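Local coordinates for protein acinetobacter secreted protease CpaA (Acinetobacter nosocomialis M2, PDB 6O38) that probably cleaves proteins as a zinc metalloprotease exported through the type II secretion system, and forms a complex with its chaperone CpaB, at residues L23-N29 against T49-A55; D138-V144 against E172-Y178; L160-S164 against N231-R235; Y271-K275 against R548-E552. All blocks are in the same frame, centred on the assembly; numbering follows the deposited sequence.

Contact 1: L23-N29 against T49-A55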
loop_
_atom_site.group_PDB
_atom_site.type_symbol
_atom_site.label_atom_id
_atom_site.label_comp_id
_atom_site.label_asym_id
_atom_site.label_seq_id
_atom_site.Cartn_x
_atom_site.Cartn_y
_atom_site.Cartn_z
ATOM N N LEU A 23 16.375 -32.813 11.560
ATOM C CA LEU A 23 16.743 -32.545 10.179
ATOM C C LEU A 23 17.577 -31.273 10.085
ATOM O O LEU A 23 17.379 -30.321 10.844
ATOM C CB LEU A 23 15.493 -32.419 9.302
ATOM C CG LEU A 23 15.679 -32.181 7.802
ATOM C CD1 LEU A 23 16.612 -33.220 7.202
ATOM C CD2 LEU A 23 14.334 -32.206 7.100
ATOM N N GLU A 24 18.517 -31.269 9.140
ATOM C CA GLU A 24 19.381 -30.121 8.887
ATOM C C GLU A 24 19.383 -29.843 7.389
ATOM O O GLU A 24 19.890 -30.651 6.604
ATOM C CB GLU A 24 20.798 -30.372 9.401
ATOM C CG GLU A 24 21.679 -29.136 9.406
ATOM C CD GLU A 24 22.895 -29.293 10.296
ATOM O OE1 GLU A 24 23.598 -30.319 10.176
ATOM O OE2 GLU A 24 23.138 -28.393 11.126
ATOM N N PHE A 25 18.819 -28.703 6.998
ATOM C CA PHE A 25 18.710 -28.309 5.599
ATOM C C PHE A 25 19.778 -27.265 5.298
ATOM O O PHE A 25 19.758 -26.171 5.872
ATOM C CB PHE A 25 17.312 -27.764 5.306
ATOM C CG PHE A 25 16.982 -27.680 3.844
ATOM C CD1 PHE A 25 16.554 -28.800 3.153
ATOM C CD2 PHE A 25 17.084 -26.478 3.163
ATOM C CE1 PHE A 25 16.243 -28.728 1.808
ATOM C CE2 PHE A 25 16.775 -26.398 1.818
ATOM C CZ PHE A 25 16.353 -27.525 1.140
ATOM N N SER A 26 20.702 -27.601 4.402
ATOM C CA SER A 26 21.858 -26.763 4.115
ATOM C C SER A 26 21.771 -26.185 2.709
ATOM O O SER A 26 21.384 -26.877 1.761
ATOM C CB SER A 26 23.159 -27.557 4.267
ATOM O OG SER A 26 23.327 -28.009 5.599
ATOM N N LEU A 27 22.138 -24.912 2.584
ATOM C CA LEU A 27 22.183 -24.210 1.308
ATOM C C LEU A 27 23.625 -23.832 0.997
ATOM O O LEU A 27 24.344 -23.339 1.873
ATOM C CB LEU A 27 21.301 -22.958 1.341
ATOM C CG LEU A 27 19.794 -23.167 1.501
ATOM C CD1 LEU A 27 19.149 -21.941 2.124
ATOM C CD2 LEU A 27 19.155 -23.474 0.157
ATOM N N ALA A 28 24.044 -24.064 -0.246
ATOM C CA ALA A 28 25.397 -23.754 -0.685
ATOM C C ALA A 28 25.327 -23.070 -2.045
ATOM O O ALA A 28 24.247 -22.877 -2.610
ATOM C CB ALA A 28 26.267 -25.016 -0.737
ATOM N N ASN A 29 26.496 -22.698 -2.576
ATOM C CA ASN A 29 26.531 -22.012 -3.864
ATOM C C ASN A 29 26.071 -22.926 -4.994
ATOM O O ASN A 29 25.298 -22.504 -5.863
ATOM C CB ASN A 29 27.937 -21.478 -4.139
ATOM C CG ASN A 29 28.195 -20.146 -3.464
ATOM O OD1 ASN A 29 27.274 -19.359 -3.248
ATOM N ND2 ASN A 29 29.453 -19.884 -3.131
ATOM N N THR A 49 16.870 -27.456 11.291
ATOM C CA THR A 49 17.891 -26.419 11.323
ATOM C C THR A 49 18.274 -26.051 9.898
ATOM O O THR A 49 18.631 -26.926 9.102
ATOM C CB THR A 49 19.129 -26.876 12.104
ATOM O OG1 THR A 49 18.766 -27.138 13.465
ATOM C CG2 THR A 49 20.208 -25.804 12.070
ATOM N N ILE A 50 18.199 -24.762 9.580
ATOM C CA ILE A 50 18.501 -24.249 8.248
ATOM C C ILE A 50 19.831 -23.510 8.312
ATOM O O ILE A 50 19.982 -22.552 9.080
ATOM C CB ILE A 50 17.387 -23.331 7.726
ATOM C CG1 ILE A 50 16.044 -24.064 7.723
ATOM C CG2 ILE A 50 17.722 -22.829 6.330
ATOM C CD1 ILE A 50 14.881 -23.202 7.278
ATOM N N ARG A 51 20.792 -23.955 7.506
ATOM C CA ARG A 51 22.081 -23.296 7.370
ATOM C C ARG A 51 22.267 -22.843 5.928
ATOM O O ARG A 51 21.694 -23.423 5.001
ATOM C CB ARG A 51 23.236 -24.221 7.774
ATOM C CG ARG A 51 23.273 -24.580 9.249
ATOM C CD ARG A 51 24.472 -25.465 9.556
ATOM N NE ARG A 51 24.563 -25.805 10.972
ATOM C CZ ARG A 51 25.513 -26.575 11.494
ATOM N NH1 ARG A 51 25.519 -26.835 12.794
ATOM N NH2 ARG A 51 26.455 -27.090 10.714
ATOM N N SER A 52 23.077 -21.803 5.744
ATOM C CA SER A 52 23.314 -21.263 4.413
ATOM C C SER A 52 24.734 -20.731 4.313
ATOM O O SER A 52 25.167 -19.944 5.158
ATOM C CB SER A 52 22.313 -20.151 4.081
ATOM O OG SER A 52 22.602 -19.568 2.821
ATOM N N SER A 53 25.449 -21.169 3.276
ATOM C CA SER A 53 26.743 -20.604 2.916
ATOM C C SER A 53 26.744 -20.069 1.490
ATOM O O SER A 53 27.815 -19.767 0.951
ATOM C CB SER A 53 27.853 -21.645 3.089
ATOM O OG SER A 53 27.677 -22.734 2.199
ATOM N N ALA A 54 25.573 -19.941 0.873
ATOM C CA ALA A 54 25.477 -19.504 -0.511
ATOM C C ALA A 54 25.596 -17.990 -0.614
ATOM O O ALA A 54 25.240 -17.249 0.308
ATOM C CB ALA A 54 24.154 -19.960 -1.126
ATOM N N ALA A 55 26.106 -17.532 -1.760
ATOM C CA ALA A 55 26.209 -16.097 -1.999
ATOM C C ALA A 55 24.838 -15.457 -2.171
ATOM O O ALA A 55 24.655 -14.286 -1.821
ATOM C CB ALA A 55 27.080 -15.829 -3.225
#
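Leu27 O takes hydrogens from two groups of one residue: Ser53 N gives a nearly straight bond of 2.8 Å, and Ser53 OG adds a weak one. With chi1 at 64°, OG stands between its own backbone N and carbonyl carbon, the rotation that turns it toward Leu27 O; a serine suits this place, where the strand ends and its hydroxyl can add to the backbone bonding. Before it, strands 23-27 and 49-52 run parallel. Thr49 N bonds to Leu23 O, Phe25 N to Thr49 O, Arg51 N to Phe25 O and Leu27 N to Arg51 O, the staggered pattern of a parallel pair.

On one face Glu24, extended beyond CG, brings OE2 over the flat side of the Arg51 guanidinium, 3.0 Å from NE. The planes are 54° apart and no N-H points at the oxygen, so charge alone makes this salt bridge. Long charged chains fit this polar face, while Phe25, Leu27 and Ile50 turn to the other and pack on Leu36. Leu27 CD1 also lies against Ser52 CB there, at 4.1 Å. Past the strands, Asn29 OD1 accepts Ala55 N at 2.6 Å, so the pairing continues through a side chain.

Glu24 and Ser26 bond in turn to Leu5, and Ile50 to Tyr80, so the pair lies inside a mixed sheet, as belongs to a StcE-family beta-sandwich domain.

Contact 2: D138-V144 against E172-Y178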
loop_
_atom_site.group_PDB
_atom_site.type_symbol
_atom_site.label_atom_id
_atom_site.label_comp_id
_atom_site.label_asym_id
_atom_site.label_seq_id
_atom_site.Cartn_x
_atom_site.Cartn_y
_atom_site.Cartn_z
ATOM N N ASP A 138 23.551 -4.289 8.276
ATOM C CA ASP A 138 22.281 -3.820 7.732
ATOM C C ASP A 138 21.292 -4.971 7.589
ATOM O O ASP A 138 21.628 -6.035 7.062
ATOM C CB ASP A 138 22.506 -3.146 6.379
ATOM C CG ASP A 138 21.227 -2.584 5.790
ATOM O OD1 ASP A 138 20.691 -1.605 6.352
ATOM O OD2 ASP A 138 20.756 -3.120 4.764
ATOM N N GLY A 139 20.068 -4.753 8.065
ATOM C CA GLY A 139 19.046 -5.775 8.034
ATOM C C GLY A 139 18.932 -6.603 9.293
ATOM O O GLY A 139 18.043 -7.463 9.369
ATOM N N THR A 140 19.805 -6.384 10.275
ATOM C CA THR A 140 19.739 -7.123 11.528
ATOM C C THR A 140 18.393 -6.909 12.209
ATOM O O THR A 140 17.978 -5.773 12.452
ATOM C CB THR A 140 20.872 -6.694 12.459
ATOM O OG1 THR A 140 22.132 -6.899 11.810
ATOM C CG2 THR A 140 20.834 -7.500 13.750
ATOM N N THR A 141 17.714 -8.010 12.511
ATOM C CA THR A 141 16.404 -7.984 13.146
ATOM C C THR A 141 16.536 -8.514 14.567
ATOM O O THR A 141 17.158 -9.557 14.788
ATOM C CB THR A 141 15.392 -8.819 12.358
ATOM O OG1 THR A 141 15.297 -8.316 11.020
ATOM C CG2 THR A 141 14.021 -8.754 13.013
ATOM N N VAL A 142 15.963 -7.790 15.524
ATOM C CA VAL A 142 16.045 -8.147 16.933
ATOM C C VAL A 142 14.640 -8.185 17.516
ATOM O O VAL A 142 13.820 -7.301 17.242
ATOM C CB VAL A 142 16.931 -7.153 17.713
ATOM C CG1 VAL A 142 16.886 -7.442 19.203
ATOM C CG2 VAL A 142 18.360 -7.205 17.201
ATOM N N GLN A 143 14.366 -9.209 18.320
ATOM C CA GLN A 143 13.116 -9.316 19.060
ATOM C C GLN A 143 13.391 -8.987 20.521
ATOM O O GLN A 143 14.156 -9.695 21.187
ATOM C CB GLN A 143 12.511 -10.714 18.930
ATOM C CG GLN A 143 11.401 -10.993 19.931
ATOM C CD GLN A 143 10.930 -12.434 19.903
ATOM O OE1 GLN A 143 11.735 -13.361 19.812
ATOM N NE2 GLN A 143 9.618 -12.629 19.981
ATOM N N VAL A 144 12.776 -7.918 21.014
ATOM C CA VAL A 144 12.927 -7.493 22.400
ATOM C C VAL A 144 11.699 -7.957 23.168
ATOM O O VAL A 144 10.572 -7.544 22.867
ATOM C CB VAL A 144 13.110 -5.970 22.504
ATOM C CG1 VAL A 144 13.462 -5.576 23.929
ATOM C CG2 VAL A 144 14.185 -5.500 21.536
ATOM N N GLU A 172 6.520 -7.303 23.564
ATOM C CA GLU A 172 7.274 -7.892 22.462
ATOM C C GLU A 172 7.415 -6.862 21.354
ATOM O O GLU A 172 6.413 -6.446 20.763
ATOM C CB GLU A 172 6.588 -9.158 21.944
ATOM C CG GLU A 172 7.295 -9.820 20.774
ATOM C CD GLU A 172 6.749 -11.204 20.477
ATOM O OE1 GLU A 172 5.885 -11.680 21.243
ATOM O OE2 GLU A 172 7.185 -11.817 19.480
ATOM N N TYR A 173 8.652 -6.452 21.075
ATOM C CA TYR A 173 8.953 -5.492 20.021
ATOM C C TYR A 173 9.991 -6.085 19.081
ATOM O O TYR A 173 10.994 -6.645 19.535
ATOM C CB TYR A 173 9.471 -4.168 20.597
ATOM C CG TYR A 173 8.574 -3.543 21.642
ATOM C CD1 TYR A 173 7.204 -3.440 21.440
ATOM C CD2 TYR A 173 9.100 -3.051 22.829
ATOM C CE1 TYR A 173 6.383 -2.868 22.393
ATOM C CE2 TYR A 173 8.288 -2.477 23.788
ATOM C CZ TYR A 173 6.930 -2.388 23.565
ATOM O OH TYR A 173 6.119 -1.817 24.517
ATOM N N TRP A 174 9.750 -5.962 17.780
ATOM C CA TRP A 174 10.691 -6.387 16.753
ATOM C C TRP A 174 11.241 -5.162 16.036
ATOM O O TRP A 174 10.471 -4.321 15.557
ATOM C CB TRP A 174 10.026 -7.333 15.749
ATOM C CG TRP A 174 9.675 -8.680 16.309
ATOM C CD1 TRP A 174 8.690 -8.964 17.209
ATOM C CD2 TRP A 174 10.300 -9.931 15.992
ATOM N NE1 TRP A 174 8.666 -10.312 17.478
ATOM C CE2 TRP A 174 9.645 -10.928 16.743
ATOM C CE3 TRP A 174 11.352 -10.305 15.149
ATOM C CZ2 TRP A 174 10.006 -12.272 16.676
ATOM C CZ3 TRP A 174 11.710 -11.641 15.084
ATOM C CH2 TRP A 174 11.039 -12.608 15.844
ATOM N N PHE A 175 12.566 -5.065 15.961
ATOM C CA PHE A 175 13.243 -3.960 15.301
ATOM C C PHE A 175 14.155 -4.487 14.203
ATOM O O PHE A 175 14.728 -5.574 14.320
ATOM C CB PHE A 175 14.080 -3.132 16.288
ATOM C CG PHE A 175 13.270 -2.429 17.337
ATOM C CD1 PHE A 175 12.730 -1.178 17.089
ATOM C CD2 PHE A 175 13.067 -3.010 18.577
ATOM C CE1 PHE A 175 11.990 -0.526 18.056
ATOM C CE2 PHE A 175 12.330 -2.361 19.548
ATOM C CZ PHE A 175 11.792 -1.118 19.287
ATOM N N LYS A 176 14.291 -3.703 13.136
ATOM C CA LYS A 176 15.258 -3.974 12.083
ATOM C C LYS A 176 16.098 -2.725 11.866
ATOM O O LYS A 176 15.557 -1.620 11.767
ATOM C CB LYS A 176 14.571 -4.394 10.778
ATOM C CG LYS A 176 15.536 -4.844 9.691
ATOM C CD LYS A 176 14.833 -5.663 8.620
ATOM C CE LYS A 176 13.900 -4.805 7.783
ATOM N NZ LYS A 176 13.365 -5.551 6.610
ATOM N N TYR A 177 17.414 -2.904 11.794
ATOM C CA TYR A 177 18.342 -1.787 11.673
ATOM C C TYR A 177 18.532 -1.413 10.209
ATOM O O TYR A 177 18.821 -2.275 9.372
ATOM C CB TYR A 177 19.686 -2.136 12.312
ATOM C CG TYR A 177 20.654 -0.976 12.379
ATOM C CD1 TYR A 177 20.538 -0.009 13.369
ATOM C CD2 TYR A 177 21.683 -0.850 11.456
ATOM C CE1 TYR A 177 21.421 1.053 13.437
ATOM C CE2 TYR A 177 22.571 0.209 11.515
ATOM C CZ TYR A 177 22.434 1.157 12.508
ATOM O OH TYR A 177 23.314 2.213 12.572
ATOM N N TYR A 178 18.368 -0.128 9.907
ATOM C CA TYR A 178 18.576 0.414 8.568
ATOM C C TYR A 178 19.824 1.288 8.601
ATOM O O TYR A 178 19.817 2.363 9.211
ATOM C CB TYR A 178 17.360 1.213 8.102
ATOM C CG TYR A 178 16.167 0.370 7.711
ATOM C CD1 TYR A 178 15.437 -0.323 8.669
ATOM C CD2 TYR A 178 15.762 0.280 6.386
ATOM C CE1 TYR A 178 14.343 -1.090 8.316
ATOM C CE2 TYR A 178 14.669 -0.485 6.025
ATOM C CZ TYR A 178 13.963 -1.167 6.993
ATOM O OH TYR A 178 12.872 -1.929 6.638
#
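Gln143 lays its CB over the six-membered ring of Trp174, 3.6 Å from the centroid and 10° off the normal, a CH-pi contact. With CG anti to the backbone N (chi1 166°), the extended chain runs on across the indole, its amide plane inclined 38° to the ring. Glutamine suits the spot: its methylenes cover the aromatic face, while NE2 makes a weak hydrogen bond to Glu172 OE2. Thr141 CG2 meets the ring edge in plane, 3.8 Å from CE3.

Glu172 helps to fix the rotation of the indole: its OE2 accepts Trp174 NE1 at 2.9 Å through its anti lone pair, in the ring plane. The next shell is the backbone pairing. Thr141 with Lys176 and Gln143 with Trp174 are non-hydrogen-bonded pairs, which bring these side chains close together; Val142 with Phe175 and Val144 with Tyr173 are hydrogen-bonded pairs. Gly139 N reaches Tyr177 O at 3.1 Å from a positive-phi conformation that calls for glycine.

On the reverse face Val144 CG2 touches the Phe175 ring edge, 4.0 Å from CD2. Farther out, Phe165 meets the rings of Tyr173 and Phe175 edge-to-face, and Ile154 packs beside them. Such antiparallel pairing, with an aromatic-rich buried face, is in keeping with a StcE-family beta-sandwich domain.

Contact 3: L160-S164 against N231-R235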
loop_
_atom_site.group_PDB
_atom_site.type_symbol
_atom_site.label_atom_id
_atom_site.label_comp_id
_atom_site.label_asym_id
_atom_site.label_seq_id
_atom_site.Cartn_x
_atom_site.Cartn_y
_atom_site.Cartn_z
ATOM N N LEU A 160 14.013 4.998 15.475
ATOM C CA LEU A 160 13.459 5.886 14.455
ATOM C C LEU A 160 12.599 6.979 15.079
ATOM O O LEU A 160 12.694 8.150 14.696
ATOM C CB LEU A 160 12.652 5.080 13.439
ATOM C CG LEU A 160 12.002 5.884 12.312
ATOM C CD1 LEU A 160 13.058 6.449 11.376
ATOM C CD2 LEU A 160 11.003 5.027 11.549
ATOM N N PHE A 161 11.755 6.616 16.042
ATOM C CA PHE A 161 10.933 7.571 16.765
ATOM C C PHE A 161 10.985 7.272 18.257
ATOM O O PHE A 161 11.045 6.103 18.655
ATOM C CB PHE A 161 9.476 7.535 16.279
ATOM C CG PHE A 161 9.281 8.104 14.903
ATOM C CD1 PHE A 161 9.296 9.474 14.698
ATOM C CD2 PHE A 161 9.075 7.271 13.817
ATOM C CE1 PHE A 161 9.115 10.002 13.434
ATOM C CE2 PHE A 161 8.893 7.794 12.549
ATOM C CZ PHE A 161 8.913 9.161 12.359
ATOM N N PRO A 162 10.963 8.301 19.104
ATOM C CA PRO A 162 11.016 8.085 20.561
ATOM C C PRO A 162 9.660 7.701 21.145
ATOM O O PRO A 162 9.075 8.417 21.964
ATOM C CB PRO A 162 11.517 9.442 21.072
ATOM C CG PRO A 162 10.973 10.423 20.093
ATOM C CD PRO A 162 10.962 9.733 18.753
ATOM N N SER A 163 9.147 6.549 20.721
ATOM C CA SER A 163 7.851 6.080 21.183
ATOM C C SER A 163 7.967 5.494 22.591
ATOM O O SER A 163 9.047 5.430 23.184
ATOM C CB SER A 163 7.277 5.058 20.204
ATOM O OG SER A 163 7.160 5.611 18.905
ATOM N N SER A 164 6.829 5.057 23.133
ATOM C CA SER A 164 6.754 4.553 24.505
ATOM C C SER A 164 7.168 3.081 24.544
ATOM O O SER A 164 6.387 2.183 24.865
ATOM C CB SER A 164 5.351 4.750 25.063
ATOM O OG SER A 164 4.949 6.105 24.973
ATOM N N ASN A 231 3.940 9.871 23.595
ATOM C CA ASN A 231 5.256 9.928 22.982
ATOM C C ASN A 231 5.123 9.906 21.463
ATOM O O ASN A 231 4.102 9.487 20.912
ATOM C CB ASN A 231 6.131 8.771 23.462
ATOM C CG ASN A 231 6.597 8.951 24.893
ATOM O OD1 ASN A 231 7.042 10.031 25.280
ATOM N ND2 ASN A 231 6.491 7.893 25.687
ATOM N N ASP A 232 6.169 10.383 20.793
ATOM C CA ASP A 232 6.130 10.542 19.345
ATOM C C ASP A 232 5.844 9.212 18.656
ATOM O O ASP A 232 6.522 8.211 18.903
ATOM C CB ASP A 232 7.452 11.127 18.846
ATOM C CG ASP A 232 7.310 11.838 17.514
ATOM O OD1 ASP A 232 6.160 12.073 17.083
ATOM O OD2 ASP A 232 8.347 12.168 16.901
ATOM N N ARG A 233 4.807 9.207 17.815
ATOM C CA ARG A 233 4.419 8.083 16.964
ATOM C C ARG A 233 3.785 6.930 17.734
ATOM O O ARG A 233 3.699 5.814 17.211
ATOM C CB ARG A 233 5.598 7.568 16.128
ATOM C CG ARG A 233 5.667 8.151 14.723
ATOM C CD ARG A 233 5.645 9.670 14.746
ATOM N NE ARG A 233 5.742 10.241 13.407
ATOM C CZ ARG A 233 6.042 11.511 13.158
ATOM N NH1 ARG A 233 6.276 12.348 14.161
ATOM N NH2 ARG A 233 6.108 11.946 11.907
ATOM N N ASP A 234 3.344 7.159 18.969
ATOM C CA ASP A 234 2.488 6.181 19.626
ATOM C C ASP A 234 1.177 6.051 18.861
ATOM O O ASP A 234 0.670 7.018 18.287
ATOM C CB ASP A 234 2.218 6.579 21.078
ATOM C CG ASP A 234 3.431 6.398 21.968
ATOM O OD1 ASP A 234 4.329 5.611 21.602
ATOM O OD2 ASP A 234 3.479 7.032 23.042
ATOM N N ARG A 235 0.622 4.842 18.853
ATOM C CA ARG A 235 -0.557 4.555 18.050
ATOM C C ARG A 235 -1.664 3.962 18.906
ATOM O O ARG A 235 -1.405 3.177 19.823
ATOM C CB ARG A 235 -0.226 3.603 16.896
ATOM C CG ARG A 235 0.586 4.251 15.791
ATOM C CD ARG A 235 0.668 3.368 14.561
ATOM N NE ARG A 235 1.438 4.004 13.495
ATOM C CZ ARG A 235 1.348 3.676 12.210
ATOM N NH1 ARG A 235 0.518 2.717 11.825
ATOM N NH2 ARG A 235 2.087 4.309 11.310
#
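Phe161 lies flat against the side chain of Arg233, which belongs to a type II beta turn running from Asn231 to Asp234. Ring and guanidinium planes are only 14° apart. Arg233 CG sits over the middle of the ring in a CH-pi contact, 3.6 Å from its centroid, and NE follows over CE1 at 3.4 Å. The arginine chain bends at chi2 (53°), which carries it along the ring instead of past it. Its backbone, with positive phi, fills the third position of the turn.

Asp232 approaches the same ring differently: OD2 comes to the edge, 3.6 Å from CD1, with the carboxylate nearly perpendicular. Its other oxygen, OD1, forms a salt bridge with Arg233 NH1 in the guanidinium plane and also accepts Ser273 N, while Arg233 NH2 reaches Gly546 O. The guanidinium is thus fixed in its rotation by polar partners at its rim and by the aromatic over one face, a place to which arginine is well suited.

Across the turn, short polar residues take over. Ser163 OG gives a bond of 2.7 Å to Asp232 O, in the carbonyl plane. Asn231 ND2 points at Ser164 OG, at a doubtfully short distance. The two loops, from neighbouring beta-sandwich domains, meet finally at the Asp234 carboxylate: OD1 accepts Ser164 N at 3.0 Å, while OD2 takes Ser164 OG on its syn side and, from its own turn, Asn231 N from above the plane.

Contact 4: Y271-K275 against R548-E552. With SO4 (sulfate ion), chain P.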
loop_
_atom_site.group_PDB
_atom_site.type_symbol
_atom_site.label_atom_id
_atom_site.label_comp_id
_atom_site.label_asym_id
_atom_site.label_seq_id
_atom_site.Cartn_x
_atom_site.Cartn_y
_atom_site.Cartn_z
ATOM N N TYR A 271 0.167 9.761 17.310
ATOM C CA TYR A 271 0.533 11.015 17.951
ATOM C C TYR A 271 1.741 11.636 17.262
ATOM O O TYR A 271 2.668 10.935 16.845
ATOM C CB TYR A 271 0.830 10.798 19.435
ATOM C CG TYR A 271 0.892 12.083 20.225
ATOM C CD1 TYR A 271 -0.268 12.768 20.560
ATOM C CD2 TYR A 271 2.108 12.619 20.628
ATOM C CE1 TYR A 271 -0.221 13.946 21.279
ATOM C CE2 TYR A 271 2.166 13.797 21.348
ATOM C CZ TYR A 271 0.998 14.455 21.672
ATOM O OH TYR A 271 1.047 15.629 22.388
ATOM N N VAL A 272 1.722 12.961 17.144
ATOM C CA VAL A 272 2.772 13.721 16.478
ATOM C C VAL A 272 3.263 14.762 17.475
ATOM O O VAL A 272 2.542 15.718 17.786
ATOM C CB VAL A 272 2.276 14.386 15.185
ATOM C CG1 VAL A 272 3.424 15.051 14.457
ATOM C CG2 VAL A 272 1.593 13.364 14.286
ATOM N N SER A 273 4.486 14.574 17.981
ATOM C CA SER A 273 4.970 15.390 19.093
ATOM C C SER A 273 5.115 16.855 18.697
ATOM O O SER A 273 4.644 17.748 19.412
ATOM C CB SER A 273 6.301 14.837 19.604
ATOM O OG SER A 273 6.103 13.643 20.339
ATOM N N ASP A 274 5.780 17.125 17.570
ATOM C CA ASP A 274 6.024 18.509 17.172
ATOM C C ASP A 274 4.731 19.277 16.921
ATOM O O ASP A 274 4.730 20.510 17.003
ATOM C CB ASP A 274 6.940 18.561 15.943
ATOM C CG ASP A 274 6.400 17.778 14.760
ATOM O OD1 ASP A 274 5.172 17.591 14.658
ATOM O OD2 ASP A 274 7.217 17.344 13.922
ATOM N N LYS A 275 3.638 18.579 16.613
ATOM C CA LYS A 275 2.339 19.212 16.425
ATOM C C LYS A 275 1.451 19.130 17.660
ATOM O O LYS A 275 0.576 19.982 17.838
ATOM C CB LYS A 275 1.604 18.571 15.242
ATOM C CG LYS A 275 2.278 18.781 13.897
ATOM C CD LYS A 275 2.350 20.250 13.525
ATOM C CE LYS A 275 2.986 20.430 12.156
ATOM N NZ LYS A 275 2.635 21.742 11.545
ATOM N N ARG A 548 6.846 11.490 8.156
ATOM C CA ARG A 548 6.158 12.571 7.465
ATOM C C ARG A 548 6.671 12.697 6.034
ATOM O O ARG A 548 7.880 12.778 5.800
ATOM C CB ARG A 548 6.337 13.883 8.226
ATOM C CG ARG A 548 5.897 15.113 7.459
ATOM C CD ARG A 548 5.432 16.204 8.403
ATOM N NE ARG A 548 6.360 16.436 9.503
ATOM C CZ ARG A 548 5.986 16.830 10.715
ATOM N NH1 ARG A 548 4.703 17.034 10.980
ATOM N NH2 ARG A 548 6.893 17.020 11.662
ATOM N N LEU A 549 5.745 12.709 5.080
ATOM C CA LEU A 549 6.080 12.672 3.656
ATOM C C LEU A 549 6.252 14.070 3.070
ATOM O O LEU A 549 5.635 14.423 2.066
ATOM C CB LEU A 549 5.009 11.893 2.903
ATOM C CG LEU A 549 4.813 10.435 3.322
ATOM C CD1 LEU A 549 3.724 9.779 2.489
ATOM C CD2 LEU A 549 6.118 9.664 3.206
ATOM N N GLY A 550 7.100 14.879 3.688
ATOM C CA GLY A 550 7.316 16.231 3.220
ATOM C C GLY A 550 7.824 17.119 4.340
ATOM O O GLY A 550 8.184 16.650 5.420
ATOM N N GLU A 551 7.840 18.418 4.047
ATOM C CA GLU A 551 8.363 19.412 4.976
ATOM C C GLU A 551 7.743 20.761 4.641
ATOM O O GLU A 551 7.712 21.150 3.469
ATOM C CB GLU A 551 9.892 19.478 4.900
ATOM C CG GLU A 551 10.534 20.402 5.920
ATOM C CD GLU A 551 12.036 20.213 6.006
ATOM O OE1 GLU A 551 12.587 19.435 5.197
ATOM O OE2 GLU A 551 12.666 20.842 6.882
ATOM N N GLU A 552 7.250 21.462 5.660
ATOM C CA GLU A 552 6.569 22.735 5.447
ATOM C C GLU A 552 7.488 23.749 4.773
ATOM O O GLU A 552 8.519 24.141 5.333
ATOM C CB GLU A 552 6.050 23.296 6.771
ATOM C CG GLU A 552 4.924 22.494 7.428
ATOM C CD GLU A 552 5.409 21.279 8.192
ATOM O OE1 GLU A 552 6.617 20.969 8.126
ATOM O OE2 GLU A 552 4.576 20.638 8.869
HETATM S S SO4 P . -0.627 21.282 10.906
HETATM O O1 SO4 P . 0.191 22.466 10.665
HETATM O O2 SO4 P . -2.004 21.547 10.497
HETATM O O3 SO4 P . -0.097 20.161 10.138
HETATM O O4 SO4 P . -0.600 20.952 12.329
#
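Arg548 gives the most surface to this contact, reaching over to Asp274 and Lys275. Its chain bends at chi3 (48°), and the guanidinium meets Asp274 edge-on: the two side chains come from opposite directions, their flat groups 18° from coplanar, and NH2 faces OD2 in a salt bridge. The modelled separation of those two atoms is too short to be trusted, so only the pairing of opposite charges should be read from it. An arginine suits the place because its length spans backbones that stay well apart, the nearest CA atoms, of Val272 and Arg548, being 9.7 Å from each other. Val272 CG1 lies loosely beside the guanidinium, 4.2 Å from Arg548 NH1.

Lys275 crosses Arg548 at about a right angle, its CE 4.0 Å from NH1. The ammonium group goes on to a long, weak salt bridge with Glu552, NZ to OE2 3.5 Å, and a firmer hydrogen bond to a sulfate ion, NZ to O1 2.7 Å. That ion, probably from the crystallisation liquor, is also bonded by Tyr277 OH. Lys275 NZ and Arg548 NH1 are 5.2 Å apart, and the two carboxylates and the sulfate probably offset their like charges.

Residues 271-275 end strand 266-272 and start the turn into strand 277-288 of a StcE-family beta-sandwich domain. Facing them, 548-552 belong to the long loop between helix 496-504, which carries the zinc ligands His498 and His502, and helix 557-569, so this surface contact probably ties the beta-sandwich domain to the C-terminal protease part.

Contacts 1 and 2 each join neighbouring strands within a single beta-sandwich domain, parallel in the first and antiparallel in the second, and backbone hydrogen bonds dominate both; each is partly buried. Contacts 3 and 4 instead join parts distant in sequence, and every hydrogen bond across them involves at least one side chain. Contact 3 links loops of successive domains and still has buried residues, whereas contact 4 is a small, mostly exposed meeting of charges. Their centres lie about 12 Å apart, and they meet directly: Arg233 N and Asp234 O probably hydrogen-bond to the backbone of Tyr271, where strands 235-240 and 266-272 pair. Contact 2 touches contact 3 through Tyr173, while contact 1 stands apart.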